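FERM, ARHGEF and pleckstrin domain-containing protein 2 (Mus musculus, PDB 6D2K) acts as a guanine nucleotide exchange factor that activates RAC1 and takes part in semaphorin responses and integrin regulation, this chain being its FERM domain. Local coordinates at residues K13-T18 against L108-L113; V80-V85 against L112-L117; P89-Q94 against I186-E191; E146-N151 against P155-S160. All blocks are in the same frame, centred on the assembly; numbering follows the deposited sequence.

Contact 1 (K13-T18 against L108-L113); sequences KLLDST and LKRDLL
Leu15 lays its CD2 methyl over one face of the Arg110 guanidinium, 3.3 Å above the plane and displaced toward the rim, while a water sits in plane at the edge of the same group. The contact joins the ubiquitin-like N-terminal lobe of the FERM domain, through the hairpin turn between strands 8-13 and 19-24, to helix 98-113 of the central lobe. Leu15 CD2 is 3.4 Å from Arg110 NH2 and 3.5 Å from Arg110 CZ, a methyl-on-guanidinium contact in which the two side chains cross at about a right angle. Arg110 leaves the helix with CG anti to the backbone N (chi1 170°) and bends at chi3 (-72°), which swings the guanidinium out toward the turn. Its NH1 is hydrogen-bonded to the carbonyl of Leu83 on strand 79-85, so the flat group is held from the sheet side as well. The Leu15 side chain also touches Leu103, Leu106 and Gln107, one to two turns back along the same helix, and Leu83.

The turn that presents Leu15 is type I, from Leu14 to Ser17, closed by the backbone bond from Ser17 N to Leu14 O. Asp16 forms an Asx turn beside it, OD2 accepting from the backbone N and the hydroxyl of Thr18, which probably helps to hold its shape. Leu14 O does not bond Arg110 directly; the water bridges them, accepting from Arg110 NH2 at 2.8 Å and donating to Leu14 O at 3.2 Å.

Contact 2 (V80-V85 against L112-L117); sequences VLRLAV and LLEERL
Arg82 and Glu114 meet end-on from opposite directions, their guanidinium and carboxylate planes only 12° apart. This is the tight part of the contact: NH2 of Arg82 reaches OE2 of Glu114 at 2.8 Å and NH1 of Arg82 reaches OE1 of Glu114 at 3.0 Å, each oxygen using its syn lone pair, in a bidentate salt bridge. Arg82 runs extended from CG to NE, spanning from the strand to the end of the helix. Arg116 belongs to the same tight network, gripping OE1 of Glu114 side-on with NE and NH2, the latter at 2.7 Å, and that oxygen therefore takes three N-H donors. The looser part is the partly exposed rim at Glu114 and Arg116, where Arg82 NH1 and Arg116 NH2 come no nearer than 3.7 Å and do not bond; the carboxylate probably offsets these like charges. A glutamine in place of Glu114 would probably keep one acceptor but lose the negative charge, leaving Arg116 without its charged mate and the Arg82-Arg116 pair less well offset, although Arg82 would still have Glu52. Glu114 and Arg116 flank Glu115, which has positive phi and ends helix 98-113 in a Schellman motif. The network lies where strand 79-85 of the ubiquitin-like lobe faces the end of that central-lobe helix, with Glu52 on the adjacent strand 49-54 taking NE of Arg82, and Trp60 making a cation-pi contact with the same arginine.

Contact 3 (P89-Q94 against I186-E191); sequences PPDPGQ and IARKLE
Arg188, Pro90 and Asp91 carry most of this contact, with the Arg188 side chain stretched along the 89-94 loop. Its CG sits between the backbone N and the carbonyl carbon (chi1 77°), and the chain then runs extended to NE, so that the aliphatic part passes Pro90 O and the guanidinium ends beside Asp91. The edge of that group meets Pro90 O through NH2 at 3.3 Å, a weak hydrogen bond. Asp91 is placed differently: its carboxylate stacks on one face of the guanidinium, with the planes 14° apart and both side chains pointing the same way. OD1 of Asp91 lies 3.9 Å above the plane, and at 4.0 Å from Arg188 NE the salt bridge is long and rests on charge alone, since no N-H points at the oxygen. The opposite face carries the CE methylene of Lys189. NE itself bonds Glu185, one turn back on helix 176-187, so the arginine has two acidic partners, Glu185 being the stronger. An alanine in place of Arg188 would be likely to leave Asp91 without the positive group stacked on it and Glu185 without its salt-bridge partner.

Pro92 adds a small apolar patch, its CD 4.0 Å from Arg188 CB. Pro90 O also accepts from a water that donates in turn to Arg188 O, tying the two backbones together at 2.8 Å on each side. The arrangement belongs to the alpha-helical central lobe of the FERM fold: the segment leading from the ubiquitin-like lobe into helix 98-113 is held against the type I turn from Ala187 to Leu190.

Contact 4 (E146-N151 against P155-S160); sequences EHLKAN and PNQEKS
Gln157 places CG between its backbone N and carbonyl carbon (chi1 66°) and then runs extended, which carries its amide across to the end of helix 141-150. There NE2 donates to Asn151 O at 3.2 Å in a nearly straight bond, 169° at the hydrogen, with the acceptor in the amide plane of Gln157. The donor is tilted 30° from the plane of the Asn151 carbonyl. The same nitrogen also lies 2.6 Å from Leu148 O. Beside it the CD2 methyl of Leu148 comes within 3.9 Å of Gln157 NE2, giving the buried amide an apolar flank. The other end of that amide is occupied too, as OE1 accepts from the backbone N of both Tyr153 and Leu154, in the short link between the two segments. One side chain thus ties the helix end and the following link together and fixes which way round its amide sits.

Asn151, the first residue to leave helical geometry, folds its own amide back so that ND2 donates to His147 O at 2.9 Å, while ND2 also lies over one face of the His147 ring. His147 NE2 in turn bonds the hydroxyl of Tyr153. The arrangement is a glutamine-braced connection between two helices in the alpha-helical central lobe of the FERM fold: the chain leaves helix 141-150, reverses, and is pinned by the amide just before helix 161-168 begins.

How the contacts relate
Contacts 1 and 2 both join the ubiquitin-like lobe to helix 98-113 and share Leu112 and Leu113; their centres are about 6 Å apart, and probable backbone hydrogen bonds, Lys13 N to Leu81 O and Arg116 N to Asp111 O, connect them. Contact 1 is buried and mixes apolar cover with a water bridge, whereas contact 2 is partly buried and runs on paired charges. Contacts 3 and 4 lie within the central lobe, with centres about 25 Å apart and no touch. Contact 3 is a partly exposed, weakly bonded arginine contact; contact 4, farthest from the chain centre, is nevertheless buried and uses a neutral amide on backbone carbonyls.

Contact 1 (K13-T18 against L108-L113)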
loop_
_atom_site.group_PDB
_atom_site.type_symbol
_atom_site.label_atom_id
_atom_site.label_comp_id
_atom_site.label_asym_id
_atom_site.label_seq_id
_atom_site.Cartn_x
_atom_site.Cartn_y
_atom_site.Cartn_z
ATOM N N LYS A 13 7.547 -12.444 -0.981
ATOM C CA LYS A 13 6.835 -12.505 0.288
ATOM C C LYS A 13 5.387 -12.130 0.032
ATOM O O LYS A 13 5.103 -11.039 -0.433
ATOM C CB LYS A 13 7.470 -11.566 1.313
ATOM C CG LYS A 13 6.853 -11.672 2.708
ATOM C CD LYS A 13 7.584 -10.782 3.712
ATOM C CE LYS A 13 7.153 -11.092 5.146
ATOM N NZ LYS A 13 7.514 -12.483 5.549
ATOM N N LEU A 14 4.474 -13.050 0.337
ATOM C CA LEU A 14 3.056 -12.868 0.045
ATOM C C LEU A 14 2.383 -12.145 1.201
ATOM O O LEU A 14 3.016 -11.888 2.214
ATOM C CB LEU A 14 2.411 -14.228 -0.227
ATOM C CG LEU A 14 3.038 -14.958 -1.426
ATOM C CD1 LEU A 14 2.508 -16.367 -1.573
ATOM C CD2 LEU A 14 2.823 -14.166 -2.711
ATOM N N LEU A 15 1.106 -11.796 1.042
ATOM C CA LEU A 15 0.420 -10.970 2.035
ATOM C C LEU A 15 0.113 -11.723 3.341
ATOM O O LEU A 15 -0.079 -11.105 4.392
ATOM C CB LEU A 15 -0.852 -10.361 1.441
ATOM C CG LEU A 15 -0.635 -9.014 0.741
ATOM C CD1 LEU A 15 -1.827 -8.652 -0.136
ATOM C CD2 LEU A 15 -0.356 -7.921 1.778
ATOM N N ASP A 16 0.087 -13.048 3.274
ATOM C CA ASP A 16 -0.049 -13.867 4.483
ATOM C C ASP A 16 1.311 -14.192 5.132
ATOM O O ASP A 16 1.388 -14.973 6.090
ATOM C CB ASP A 16 -0.842 -15.144 4.184
ATOM C CG ASP A 16 -0.169 -16.022 3.142
ATOM O OD1 ASP A 16 -0.796 -16.994 2.661
ATOM O OD2 ASP A 16 0.993 -15.736 2.808
ATOM N N SER A 17 2.375 -13.597 4.597
ATOM C CA SER A 17 3.730 -13.719 5.141
ATOM C C SER A 17 4.464 -14.993 4.710
ATOM O O SER A 17 5.640 -15.169 5.018
ATOM C CB SER A 17 3.743 -13.577 6.666
ATOM O OG SER A 17 4.076 -12.254 7.048
ATOM N N THR A 18 3.775 -15.871 3.993
ATOM C CA THR A 18 4.448 -17.002 3.372
ATOM C C THR A 18 5.357 -16.512 2.245
ATOM O O THR A 18 5.166 -15.417 1.715
ATOM C CB THR A 18 3.460 -18.027 2.810
ATOM O OG1 THR A 18 2.647 -17.429 1.792
ATOM C CG2 THR A 18 2.565 -18.551 3.919
ATOM N N LEU A 108 -4.319 -4.353 4.870
ATOM C CA LEU A 108 -4.642 -3.406 5.928
ATOM C C LEU A 108 -4.074 -3.863 7.263
ATOM O O LEU A 108 -3.616 -3.032 8.055
ATOM C CB LEU A 108 -6.158 -3.187 6.000
ATOM C CG LEU A 108 -6.664 -2.465 4.747
ATOM C CD1 LEU A 108 -8.175 -2.647 4.677
ATOM C CD2 LEU A 108 -6.264 -0.976 4.719
ATOM N N LYS A 109 -4.088 -5.178 7.502
ATOM C CA LYS A 109 -3.436 -5.758 8.662
ATOM C C LYS A 109 -1.958 -5.371 8.669
ATOM O O LYS A 109 -1.443 -4.948 9.698
ATOM C CB LYS A 109 -3.622 -7.282 8.686
ATOM C CG LYS A 109 -2.811 -7.989 9.771
ATOM C CD LYS A 109 -3.028 -9.492 9.725
ATOM C CE LYS A 109 -2.028 -10.192 10.632
ATOM N NZ LYS A 109 -2.092 -11.671 10.538
ATOM N N ARG A 110 -1.295 -5.513 7.524
ATOM C CA ARG A 110 0.120 -5.147 7.436
ATOM C C ARG A 110 0.325 -3.652 7.683
ATOM O O ARG A 110 1.262 -3.262 8.397
ATOM C CB ARG A 110 0.717 -5.543 6.082
ATOM C CG ARG A 110 2.113 -4.962 5.853
ATOM C CD ARG A 110 2.482 -4.886 4.365
ATOM N NE ARG A 110 2.736 -6.202 3.833
ATOM C CZ ARG A 110 2.780 -6.514 2.544
ATOM N NH1 ARG A 110 2.566 -5.594 1.617
ATOM N NH2 ARG A 110 3.014 -7.769 2.197
ATOM N N ASP A 111 -0.535 -2.810 7.105
ATOM C CA ASP A 111 -0.390 -1.365 7.266
ATOM C C ASP A 111 -0.598 -0.944 8.710
ATOM O O ASP A 111 0.013 0.005 9.180
ATOM C CB ASP A 111 -1.355 -0.605 6.337
ATOM C CG ASP A 111 -0.975 -0.727 4.873
ATOM O OD1 ASP A 111 -1.823 -0.409 4.013
ATOM O OD2 ASP A 111 0.171 -1.133 4.573
ATOM N N LEU A 112 -1.456 -1.659 9.424
ATOM C CA LEU A 112 -1.650 -1.387 10.850
ATOM C C LEU A 112 -0.381 -1.767 11.631
ATOM O O LEU A 112 0.124 -0.978 12.437
ATOM C CB LEU A 112 -2.887 -2.137 11.365
ATOM C CG LEU A 112 -3.293 -1.913 12.823
ATOM C CD1 LEU A 112 -3.734 -0.488 13.050
ATOM C CD2 LEU A 112 -4.414 -2.878 13.207
ATOM N N LEU A 113 0.152 -2.954 11.358
ATOM C CA LEU A 113 1.346 -3.454 12.040
ATOM C C LEU A 113 2.552 -2.553 11.794
ATOM O O LEU A 113 3.343 -2.277 12.706
ATOM C CB LEU A 113 1.660 -4.876 11.566
ATOM C CG LEU A 113 2.967 -5.499 12.070
ATOM C CD1 LEU A 113 2.961 -5.621 13.589
ATOM C CD2 LEU A 113 3.196 -6.853 11.424
HETATM O O HOH W 1 3.934 -9.567 4.204
#

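Contact 2 (V80-V85 against L112-L117)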
loop_
_atom_site.group_PDB
_atom_site.type_symbol
_atom_site.label_atom_id
_atom_site.label_comp_id
_atom_site.label_asym_id
_atom_site.label_seq_id
_atom_site.Cartn_x
_atom_site.Cartn_y
_atom_site.Cartn_z
ATOM N N VAL A 80 14.535 -10.080 -3.298
ATOM C CA VAL A 80 13.330 -10.289 -2.500
ATOM C C VAL A 80 12.333 -9.188 -2.817
ATOM O O VAL A 80 12.692 -8.017 -2.849
ATOM C CB VAL A 80 13.619 -10.241 -0.996
ATOM C CG1 VAL A 80 12.334 -10.480 -0.210
ATOM C CG2 VAL A 80 14.667 -11.279 -0.623
ATOM N N LEU A 81 11.087 -9.572 -3.059
ATOM C CA LEU A 81 10.033 -8.604 -3.337
ATOM C C LEU A 81 8.843 -9.033 -2.516
ATOM O O LEU A 81 8.781 -10.179 -2.086
ATOM C CB LEU A 81 9.653 -8.628 -4.809
ATOM C CG LEU A 81 10.721 -8.045 -5.733
ATOM C CD1 LEU A 81 11.594 -9.155 -6.263
ATOM C CD2 LEU A 81 10.075 -7.291 -6.868
ATOM N N ARG A 82 7.894 -8.125 -2.294
ATOM C CA ARG A 82 6.679 -8.520 -1.592
ATOM C C ARG A 82 5.430 -8.065 -2.328
ATOM O O ARG A 82 5.411 -7.033 -2.991
ATOM C CB ARG A 82 6.665 -8.026 -0.143
ATOM C CG ARG A 82 6.370 -6.556 0.044
ATOM C CD ARG A 82 6.433 -6.226 1.528
ATOM N NE ARG A 82 6.049 -4.856 1.821
ATOM C CZ ARG A 82 5.948 -4.371 3.055
ATOM N NH1 ARG A 82 5.585 -3.112 3.251
ATOM N NH2 ARG A 82 6.203 -5.161 4.093
ATOM N N LEU A 83 4.382 -8.873 -2.206
ATOM C CA LEU A 83 3.072 -8.548 -2.748
ATOM C C LEU A 83 2.461 -7.412 -1.955
ATOM O O LEU A 83 2.547 -7.408 -0.719
ATOM C CB LEU A 83 2.161 -9.773 -2.615
ATOM C CG LEU A 83 0.724 -9.570 -3.073
ATOM C CD1 LEU A 83 0.671 -9.263 -4.542
ATOM C CD2 LEU A 83 -0.057 -10.846 -2.743
ATOM N N ALA A 84 1.834 -6.466 -2.653
ATOM C CA ALA A 84 1.162 -5.362 -1.984
ATOM C C ALA A 84 0.061 -4.810 -2.856
ATOM O O ALA A 84 0.141 -4.876 -4.086
ATOM C CB ALA A 84 2.164 -4.243 -1.659
ATOM N N VAL A 85 -0.962 -4.245 -2.219
ATOM C CA VAL A 85 -1.942 -3.438 -2.948
ATOM C C VAL A 85 -1.281 -2.142 -3.440
ATOM O O VAL A 85 -0.664 -1.416 -2.660
ATOM C CB VAL A 85 -3.114 -3.053 -2.048
ATOM C CG1 VAL A 85 -4.000 -2.017 -2.762
ATOM C CG2 VAL A 85 -3.915 -4.296 -1.624
ATOM N N LEU A 112 -1.456 -1.659 9.424
ATOM C CA LEU A 112 -1.650 -1.387 10.850
ATOM C C LEU A 112 -0.381 -1.767 11.631
ATOM O O LEU A 112 0.124 -0.978 12.437
ATOM C CB LEU A 112 -2.887 -2.137 11.365
ATOM C CG LEU A 112 -3.293 -1.913 12.823
ATOM C CD1 LEU A 112 -3.734 -0.488 13.050
ATOM C CD2 LEU A 112 -4.414 -2.878 13.207
ATOM N N LEU A 113 0.152 -2.954 11.358
ATOM C CA LEU A 113 1.346 -3.454 12.040
ATOM C C LEU A 113 2.552 -2.553 11.794
ATOM O O LEU A 113 3.343 -2.277 12.706
ATOM C CB LEU A 113 1.660 -4.876 11.566
ATOM C CG LEU A 113 2.967 -5.499 12.070
ATOM C CD1 LEU A 113 2.961 -5.621 13.589
ATOM C CD2 LEU A 113 3.196 -6.853 11.424
ATOM N N GLU A 114 2.679 -2.097 10.555
ATOM C CA GLU A 114 3.793 -1.240 10.138
ATOM C C GLU A 114 3.589 0.233 10.497
ATOM O O GLU A 114 4.433 1.068 10.186
ATOM C CB GLU A 114 4.067 -1.439 8.635
ATOM C CG GLU A 114 4.652 -2.819 8.359
ATOM C CD GLU A 114 4.991 -3.112 6.898
ATOM O OE1 GLU A 114 4.731 -2.278 6.006
ATOM O OE2 GLU A 114 5.525 -4.211 6.651
ATOM N N GLU A 115 2.486 0.540 11.175
ATOM C CA GLU A 115 2.193 1.894 11.647
ATOM C C GLU A 115 1.994 2.898 10.512
ATOM O O GLU A 115 2.270 4.093 10.658
ATOM C CB GLU A 115 3.273 2.354 12.636
ATOM C CG GLU A 115 3.450 1.371 13.794
ATOM C CD GLU A 115 4.494 1.827 14.793
ATOM O OE1 GLU A 115 4.120 2.536 15.747
ATOM O OE2 GLU A 115 5.675 1.464 14.623
ATOM N N ARG A 116 1.510 2.403 9.380
ATOM C CA ARG A 116 1.096 3.258 8.268
ATOM C C ARG A 116 -0.360 3.668 8.408
ATOM O O ARG A 116 -0.729 4.817 8.173
ATOM C CB ARG A 116 1.278 2.517 6.947
ATOM C CG ARG A 116 2.727 2.167 6.644
ATOM C CD ARG A 116 2.877 1.495 5.289
ATOM N NE ARG A 116 3.973 0.530 5.318
ATOM C CZ ARG A 116 5.259 0.858 5.263
ATOM N NH1 ARG A 116 5.615 2.134 5.163
ATOM N NH2 ARG A 116 6.189 -0.087 5.302
ATOM N N LEU A 117 -1.192 2.699 8.765
ATOM C CA LEU A 117 -2.604 2.929 8.976
ATOM C C LEU A 117 -2.787 3.311 10.426
ATOM O O LEU A 117 -2.702 2.453 11.304
ATOM C CB LEU A 117 -3.392 1.643 8.698
ATOM C CG LEU A 117 -4.917 1.772 8.684
ATOM C CD1 LEU A 117 -5.320 2.742 7.619
ATOM C CD2 LEU A 117 -5.590 0.424 8.456
#

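Contact 3 (P89-Q94 against I186-E191)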
loop_
_atom_site.group_PDB
_atom_site.type_symbol
_atom_site.label_atom_id
_atom_site.label_comp_id
_atom_site.label_asym_id
_atom_site.label_seq_id
_atom_site.Cartn_x
_atom_site.Cartn_y
_atom_site.Cartn_z
ATOM N N PRO A 89 -9.011 1.491 -3.793
ATOM C CA PRO A 89 -10.252 2.152 -4.217
ATOM C C PRO A 89 -11.063 2.588 -2.998
ATOM O O PRO A 89 -10.832 2.092 -1.896
ATOM C CB PRO A 89 -10.977 1.044 -4.976
ATOM C CG PRO A 89 -10.584 -0.207 -4.231
ATOM C CD PRO A 89 -9.134 0.022 -3.831
ATOM N N PRO A 90 -12.004 3.523 -3.188
ATOM C CA PRO A 90 -12.786 4.033 -2.061
ATOM C C PRO A 90 -13.688 2.977 -1.406
ATOM O O PRO A 90 -13.946 3.089 -0.207
ATOM C CB PRO A 90 -13.624 5.155 -2.691
ATOM C CG PRO A 90 -13.618 4.870 -4.151
ATOM C CD PRO A 90 -12.335 4.183 -4.460
ATOM N N ASP A 91 -14.144 1.977 -2.157
ATOM C CA ASP A 91 -15.078 0.974 -1.616
ATOM C C ASP A 91 -14.570 -0.430 -1.917
ATOM O O ASP A 91 -15.070 -1.101 -2.813
ATOM C CB ASP A 91 -16.482 1.180 -2.214
ATOM C CG ASP A 91 -17.594 0.547 -1.372
ATOM O OD1 ASP A 91 -17.291 -0.261 -0.468
ATOM O OD2 ASP A 91 -18.780 0.872 -1.619
ATOM N N PRO A 92 -13.559 -0.888 -1.165
ATOM C CA PRO A 92 -12.984 -2.199 -1.479
ATOM C C PRO A 92 -13.945 -3.357 -1.179
ATOM O O PRO A 92 -13.750 -4.461 -1.692
ATOM C CB PRO A 92 -11.745 -2.274 -0.572
ATOM C CG PRO A 92 -11.995 -1.285 0.517
ATOM C CD PRO A 92 -12.842 -0.193 -0.082
ATOM N N GLY A 93 -14.975 -3.105 -0.376
ATOM C CA GLY A 93 -16.000 -4.109 -0.151
ATOM C C GLY A 93 -16.694 -4.473 -1.451
ATOM O O GLY A 93 -17.258 -5.572 -1.592
ATOM N N GLN A 94 -16.648 -3.550 -2.416
ATOM C CA GLN A 94 -17.245 -3.797 -3.726
ATOM C C GLN A 94 -16.320 -4.472 -4.758
ATOM O O GLN A 94 -16.698 -4.650 -5.913
ATOM C CB GLN A 94 -17.876 -2.512 -4.277
ATOM C CG GLN A 94 -18.977 -1.962 -3.377
ATOM C CD GLN A 94 -20.054 -2.993 -3.065
ATOM O OE1 GLN A 94 -20.672 -3.557 -3.967
ATOM N NE2 GLN A 94 -20.276 -3.247 -1.782
ATOM N N ILE A 186 -14.455 -0.581 8.095
ATOM C CA ILE A 186 -13.835 0.269 9.101
ATOM C C ILE A 186 -12.675 1.048 8.479
ATOM O O ILE A 186 -12.605 2.269 8.589
ATOM C CB ILE A 186 -13.304 -0.557 10.286
ATOM C CG1 ILE A 186 -14.470 -1.133 11.100
ATOM C CG2 ILE A 186 -12.416 0.296 11.172
ATOM C CD1 ILE A 186 -14.065 -2.267 12.057
ATOM N N ALA A 187 -11.775 0.333 7.811
ATOM C CA ALA A 187 -10.563 0.957 7.272
ATOM C C ALA A 187 -10.820 2.023 6.223
ATOM O O ALA A 187 -10.108 3.023 6.185
ATOM C CB ALA A 187 -9.649 -0.102 6.704
ATOM N N ARG A 188 -11.804 1.807 5.357
ATOM C CA ARG A 188 -11.963 2.684 4.190
ATOM C C ARG A 188 -12.385 4.083 4.584
ATOM O O ARG A 188 -12.284 5.005 3.770
ATOM C CB ARG A 188 -12.955 2.097 3.189
ATOM C CG ARG A 188 -14.405 2.262 3.586
ATOM C CD ARG A 188 -15.293 1.514 2.627
ATOM N NE ARG A 188 -16.700 1.771 2.904
ATOM C CZ ARG A 188 -17.397 2.745 2.336
ATOM N NH1 ARG A 188 -18.673 2.914 2.648
ATOM N NH2 ARG A 188 -16.818 3.543 1.445
ATOM N N LYS A 189 -12.863 4.255 5.816
ATOM C CA LYS A 189 -13.247 5.597 6.286
ATOM C C LYS A 189 -12.123 6.324 7.018
ATOM O O LYS A 189 -12.279 7.495 7.399
ATOM C CB LYS A 189 -14.484 5.532 7.196
ATOM C CG LYS A 189 -15.756 5.060 6.501
ATOM C CD LYS A 189 -16.194 6.063 5.454
ATOM C CE LYS A 189 -17.545 5.694 4.873
ATOM N NZ LYS A 189 -17.960 6.659 3.820
ATOM N N LEU A 190 -10.991 5.649 7.214
ATOM C CA LEU A 190 -9.856 6.239 7.911
ATOM C C LEU A 190 -9.110 7.177 6.985
ATOM O O LEU A 190 -8.911 6.870 5.816
ATOM C CB LEU A 190 -8.889 5.171 8.412
ATOM C CG LEU A 190 -9.542 4.180 9.369
ATOM C CD1 LEU A 190 -8.540 3.108 9.737
ATOM C CD2 LEU A 190 -10.053 4.925 10.604
ATOM N N GLU A 191 -8.699 8.314 7.526
ATOM C CA GLU A 191 -7.971 9.306 6.739
ATOM C C GLU A 191 -6.690 8.702 6.174
ATOM O O GLU A 191 -6.241 9.095 5.090
ATOM C CB GLU A 191 -7.645 10.515 7.611
ATOM C CG GLU A 191 -6.994 11.674 6.870
ATOM C CD GLU A 191 -6.899 12.913 7.741
ATOM O OE1 GLU A 191 -7.603 13.899 7.442
ATOM O OE2 GLU A 191 -6.136 12.880 8.728
HETATM O O HOH W 2 -13.079 5.384 1.164
#

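Contact 4 (E146-N151 against P155-S160)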
loop_
_atom_site.group_PDB
_atom_site.type_symbol
_atom_site.label_atom_id
_atom_site.label_comp_id
_atom_site.label_asym_id
_atom_site.label_seq_id
_atom_site.Cartn_x
_atom_site.Cartn_y
_atom_site.Cartn_z
ATOM N N GLU A 146 -2.997 -16.785 23.479
ATOM C CA GLU A 146 -1.892 -17.520 22.887
ATOM C C GLU A 146 -1.611 -17.047 21.463
ATOM O O GLU A 146 -0.457 -16.904 21.064
ATOM C CB GLU A 146 -2.127 -19.038 22.943
ATOM C CG GLU A 146 -2.028 -19.609 24.351
ATOM C CD GLU A 146 -2.160 -21.133 24.398
ATOM O OE1 GLU A 146 -2.227 -21.779 23.331
ATOM O OE2 GLU A 146 -2.192 -21.693 25.512
ATOM N N HIS A 147 -2.664 -16.776 20.701
ATOM C CA HIS A 147 -2.471 -16.330 19.327
ATOM C C HIS A 147 -1.783 -14.966 19.286
ATOM O O HIS A 147 -0.882 -14.750 18.492
ATOM C CB HIS A 147 -3.802 -16.256 18.595
ATOM C CG HIS A 147 -3.683 -15.767 17.189
ATOM N ND1 HIS A 147 -3.403 -16.601 16.128
ATOM C CD2 HIS A 147 -3.808 -14.522 16.666
ATOM C CE1 HIS A 147 -3.365 -15.894 15.011
ATOM N NE2 HIS A 147 -3.606 -14.630 15.312
ATOM N N LEU A 148 -2.204 -14.074 20.171
ATOM C CA LEU A 148 -1.642 -12.722 20.234
ATOM C C LEU A 148 -0.224 -12.705 20.789
ATOM O O LEU A 148 0.505 -11.732 20.603
ATOM C CB LEU A 148 -2.558 -11.820 21.053
ATOM C CG LEU A 148 -3.824 -11.439 20.278
ATOM C CD1 LEU A 148 -4.879 -10.855 21.188
ATOM C CD2 LEU A 148 -3.471 -10.473 19.150
ATOM N N LYS A 149 0.180 -13.767 21.471
ATOM C CA LYS A 149 1.574 -13.862 21.894
ATOM C C LYS A 149 2.496 -14.227 20.739
ATOM O O LYS A 149 3.646 -13.786 20.684
ATOM C CB LYS A 149 1.735 -14.888 23.017
ATOM C CG LYS A 149 1.143 -14.445 24.336
ATOM C CD LYS A 149 1.429 -15.470 25.427
ATOM C CE LYS A 149 0.842 -15.039 26.754
ATOM N NZ LYS A 149 0.929 -16.126 27.767
ATOM N N ALA A 150 1.989 -15.041 19.817
ATOM C CA ALA A 150 2.810 -15.553 18.730
ATOM C C ALA A 150 2.612 -14.787 17.420
ATOM O O ALA A 150 3.339 -15.015 16.456
ATOM C CB ALA A 150 2.536 -17.046 18.520
ATOM N N ASN A 151 1.631 -13.884 17.381
ATOM C CA ASN A 151 1.335 -13.134 16.157
ATOM C C ASN A 151 1.183 -11.649 16.431
ATOM O O ASN A 151 0.342 -11.238 17.228
ATOM C CB ASN A 151 0.055 -13.660 15.497
ATOM C CG ASN A 151 0.172 -15.105 15.073
ATOM O OD1 ASN A 151 0.581 -15.403 13.954
ATOM N ND2 ASN A 151 -0.187 -16.011 15.969
ATOM N N PRO A 155 2.660 -2.783 17.219
ATOM C CA PRO A 155 3.689 -2.707 18.260
ATOM C C PRO A 155 3.060 -2.351 19.599
ATOM O O PRO A 155 2.159 -1.515 19.655
ATOM C CB PRO A 155 4.597 -1.566 17.780
ATOM C CG PRO A 155 4.322 -1.442 16.300
ATOM C CD PRO A 155 2.880 -1.818 16.129
ATOM N N ASN A 156 3.526 -2.977 20.673
ATOM C CA ASN A 156 2.928 -2.756 21.979
ATOM C C ASN A 156 1.430 -3.076 21.964
ATOM O O ASN A 156 0.627 -2.412 22.613
ATOM C CB ASN A 156 3.193 -1.319 22.466
ATOM C CG ASN A 156 2.894 -1.138 23.943
ATOM O OD1 ASN A 156 2.618 -0.031 24.404
ATOM N ND2 ASN A 156 2.924 -2.239 24.692
ATOM N N GLN A 157 1.060 -4.136 21.253
ATOM C CA GLN A 157 -0.335 -4.538 21.209
ATOM C C GLN A 157 -0.865 -4.933 22.589
ATOM O O GLN A 157 -2.066 -4.890 22.835
ATOM C CB GLN A 157 -0.544 -5.682 20.210
ATOM C CG GLN A 157 0.121 -6.997 20.586
ATOM C CD GLN A 157 0.067 -7.971 19.435
ATOM O OE1 GLN A 157 -0.081 -7.560 18.281
ATOM N NE2 GLN A 157 0.171 -9.264 19.729
ATOM N N GLU A 158 0.038 -5.311 23.488
ATOM C CA GLU A 158 -0.372 -5.730 24.826
ATOM C C GLU A 158 -1.158 -4.632 25.540
ATOM O O GLU A 158 -1.988 -4.923 26.400
ATOM C CB GLU A 158 0.849 -6.139 25.660
ATOM C CG GLU A 158 1.553 -7.405 25.172
ATOM C CD GLU A 158 2.692 -7.139 24.199
ATOM O OE1 GLU A 158 3.571 -8.010 24.086
ATOM O OE2 GLU A 158 2.726 -6.071 23.555
ATOM N N LYS A 159 -0.903 -3.385 25.170
ATOM C CA LYS A 159 -1.598 -2.247 25.772
ATOM C C LYS A 159 -3.092 -2.341 25.502
ATOM O O LYS A 159 -3.914 -1.932 26.324
ATOM C CB LYS A 159 -1.060 -0.935 25.212
ATOM C CG LYS A 159 -1.854 0.289 25.636
ATOM C CD LYS A 159 -1.934 1.291 24.504
ATOM C CE LYS A 159 -0.554 1.757 24.089
ATOM N NZ LYS A 159 -0.042 2.829 24.996
ATOM N N SER A 160 -3.434 -2.907 24.349
ATOM C CA SER A 160 -4.821 -2.939 23.897
ATOM C C SER A 160 -5.451 -4.318 24.019
ATOM O O SER A 160 -6.546 -4.541 23.506
ATOM C CB SER A 160 -4.904 -2.498 22.441
ATOM O OG SER A 160 -4.419 -1.177 22.271
#